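SecB-like chaperone Rv1957 (Mycobacterium tuberculosis, PDB 5MTW) acts as the chaperone of a toxin-antitoxin-chaperone system, preventing aggregation of the antitoxin HigA1 and allowing neutralization of the toxin HigB1. Local coordinates at residues A104-A109 with R145-D150. Numbering follows the deposited sequence.
Sequences ADFEFA and REYVYD
An aromatic cluster of Phe-106, Phe-108 and Tyr-147 packs part of the interface where the long helix 125-154 lies against the four-stranded antiparallel sheet of this SecB-like subunit. The axes of strand 104-109 and helix 145-150 come within 10.8 Å of each other, a gap bridged by side chains alone: no hydrogen bond links the two segments. Tyr-147, whose CG stands anti to the backbone N (chi1 -174°), reaches from the helix toward the sheet and meets both phenylalanines, the three rings forming a triangle. The CD2-CE2 edge of Tyr-147 is directed at one face of Phe-106 in an edge-to-face pair, with centroids 5.0 Å apart and planes at 62°. Tyr-147 CD2 sits 3.7 Å above the centre of that ring. Phe-106 and Tyr-147 run past each other in opposite senses, which brings Tyr-147 CE2 over the root of the phenylalanine ring, near CG. The second pair reverses the roles, since Phe-108 turns its edge toward the face of Tyr-147, offset, with planes at 72°. Here the touching end is CE2 and CZ of Phe-108, and CE2 lies 3.6 Å from Tyr-147 CB. The polar end of the tyrosine is held outside the contact, where OH hydrogen-bonds Thr-36 OG1 on the adjacent strand 26-40, tying the ring to a second strand. Ile-144, about one turn before Tyr-147 on the same helix, touches both phenylalanines. Val-148 completes the contact beside Tyr-147: its CG2 branch, approaching Phe-106 at about a right angle, meets CZ of that ring at 3.7 Å.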
loop_
_atom_site.group_PDB
_atom_site.type_symbol
_atom_site.label_atom_id
_atom_site.label_comp_id
_atom_site.label_asym_id
_atom_site.label_seq_id
_atom_site.Cartn_x
_atom_site.Cartn_y
_atom_site.Cartn_z
ATOM N N ALA A 104 -4.509 -4.760 16.396
ATOM C CA ALA A 104 -3.533 -5.372 15.510
ATOM C C ALA A 104 -2.222 -5.603 16.194
ATOM O O ALA A 104 -1.711 -4.735 16.925
ATOM C CB ALA A 104 -3.303 -4.464 14.361
ATOM N N ASP A 105 -1.606 -6.691 15.819
ATOM C CA ASP A 105 -0.273 -7.038 16.295
ATOM C C ASP A 105 0.523 -7.502 15.070
ATOM O O ASP A 105 0.102 -8.426 14.364
ATOM C CB ASP A 105 -0.349 -8.125 17.371
ATOM C CG ASP A 105 1.040 -8.693 17.743
ATOM O OD1 ASP A 105 2.057 -7.943 18.006
ATOM O OD2 ASP A 105 1.111 -9.929 17.784
ATOM N N PHE A 106 1.568 -6.765 14.761
ATOM C CA PHE A 106 2.375 -7.063 13.617
ATOM C C PHE A 106 3.862 -6.787 13.864
ATOM O O PHE A 106 4.230 -6.021 14.767
ATOM C CB PHE A 106 1.813 -6.293 12.398
ATOM C CG PHE A 106 1.844 -4.807 12.550
ATOM C CD1 PHE A 106 0.837 -4.147 13.208
ATOM C CD2 PHE A 106 2.899 -4.094 12.101
ATOM C CE1 PHE A 106 0.838 -2.732 13.369
ATOM C CE2 PHE A 106 2.968 -2.707 12.247
ATOM C CZ PHE A 106 1.918 -2.012 12.876
ATOM N N GLU A 107 4.723 -7.302 12.995
ATOM C CA GLU A 107 6.125 -7.063 13.163
ATOM C C GLU A 107 6.881 -6.925 11.827
ATOM O O GLU A 107 6.606 -7.699 10.917
ATOM C CB GLU A 107 6.734 -8.273 13.889
ATOM C CG GLU A 107 8.168 -8.073 14.290
ATOM C CD GLU A 107 8.729 -9.299 15.036
ATOM O OE1 GLU A 107 8.149 -10.381 14.966
ATOM O OE2 GLU A 107 9.749 -9.136 15.746
ATOM N N PHE A 108 7.640 -5.846 11.696
ATOM C CA PHE A 108 8.446 -5.563 10.560
ATOM C C PHE A 108 9.923 -5.924 10.844
ATOM O O PHE A 108 10.417 -5.899 12.001
ATOM C CB PHE A 108 8.304 -4.064 10.140
ATOM C CG PHE A 108 7.094 -3.805 9.225
ATOM C CD1 PHE A 108 7.218 -3.946 7.849
ATOM C CD2 PHE A 108 5.823 -3.457 9.738
ATOM C CE1 PHE A 108 6.102 -3.767 6.982
ATOM C CE2 PHE A 108 4.729 -3.275 8.899
ATOM C CZ PHE A 108 4.889 -3.353 7.521
ATOM N N ALA A 109 10.631 -6.236 9.767
ATOM C CA ALA A 109 12.017 -6.520 9.803
ATOM C C ALA A 109 12.767 -5.778 8.751
ATOM O O ALA A 109 12.255 -5.716 7.642
ATOM C CB ALA A 109 12.232 -7.955 9.472
ATOM N N ARG A 145 4.064 3.083 9.749
ATOM C CA ARG A 145 3.013 4.075 9.565
ATOM C C ARG A 145 2.155 3.791 8.304
ATOM O O ARG A 145 0.935 3.912 8.309
ATOM C CB ARG A 145 3.704 5.452 9.422
ATOM C CG ARG A 145 2.780 6.588 9.041
ATOM C CD ARG A 145 3.566 7.924 9.271
ATOM N NE ARG A 145 2.816 9.144 8.857
ATOM C CZ ARG A 145 2.804 9.652 7.640
ATOM N NH1 ARG A 145 3.436 9.063 6.628
ATOM N NH2 ARG A 145 2.136 10.745 7.387
ATOM N N GLU A 146 2.819 3.407 7.213
ATOM C CA GLU A 146 2.106 3.113 5.986
ATOM C C GLU A 146 1.203 1.874 6.182
ATOM O O GLU A 146 0.096 1.805 5.677
ATOM C CB GLU A 146 3.025 2.903 4.794
ATOM C CG GLU A 146 2.269 2.671 3.480
ATOM C CD GLU A 146 1.817 1.224 3.270
ATOM O OE1 GLU A 146 2.417 0.310 3.862
ATOM O OE2 GLU A 146 0.842 0.963 2.506
ATOM N N TYR A 147 1.694 0.905 6.943
ATOM C CA TYR A 147 0.933 -0.278 7.162
ATOM C C TYR A 147 -0.343 -0.021 7.995
ATOM O O TYR A 147 -1.403 -0.606 7.737
ATOM C CB TYR A 147 1.869 -1.395 7.796
ATOM C CG TYR A 147 1.133 -2.657 7.899
ATOM C CD1 TYR A 147 0.730 -3.348 6.749
ATOM C CD2 TYR A 147 0.791 -3.192 9.119
ATOM C CE1 TYR A 147 -0.021 -4.523 6.826
ATOM C CE2 TYR A 147 0.062 -4.347 9.206
ATOM C CZ TYR A 147 -0.353 -5.010 8.050
ATOM O OH TYR A 147 -1.169 -6.155 8.224
ATOM N N VAL A 148 -0.218 0.832 9.021
ATOM C CA VAL A 148 -1.327 1.199 9.828
ATOM C C VAL A 148 -2.401 1.925 9.004
ATOM O O VAL A 148 -3.554 1.697 9.161
ATOM C CB VAL A 148 -0.898 1.919 11.093
ATOM C CG1 VAL A 148 -2.070 2.491 11.849
ATOM C CG2 VAL A 148 -0.152 0.954 12.045
ATOM N N TYR A 149 -1.931 2.773 8.092
ATOM C CA TYR A 149 -2.813 3.565 7.270
ATOM C C TYR A 149 -3.559 2.611 6.324
ATOM O O TYR A 149 -4.748 2.730 6.106
ATOM C CB TYR A 149 -2.011 4.616 6.479
ATOM C CG TYR A 149 -2.835 5.312 5.444
ATOM C CD1 TYR A 149 -3.672 6.361 5.769
ATOM C CD2 TYR A 149 -2.773 4.927 4.121
ATOM C CE1 TYR A 149 -4.370 7.018 4.796
ATOM C CE2 TYR A 149 -3.491 5.569 3.139
ATOM C CZ TYR A 149 -4.303 6.621 3.479
ATOM O OH TYR A 149 -5.047 7.280 2.481
ATOM N N ASP A 150 -2.829 1.647 5.768
ATOM C CA ASP A 150 -3.417 0.708 4.789
ATOM C C ASP A 150 -4.438 -0.207 5.485
ATOM O O ASP A 150 -5.539 -0.407 4.995
ATOM C CB ASP A 150 -2.356 -0.062 4.084
ATOM C CG ASP A 150 -2.907 -1.230 3.213
ATOM O OD1 ASP A 150 -3.173 -2.289 3.765
ATOM O OD2 ASP A 150 -3.140 -1.095 2.017
#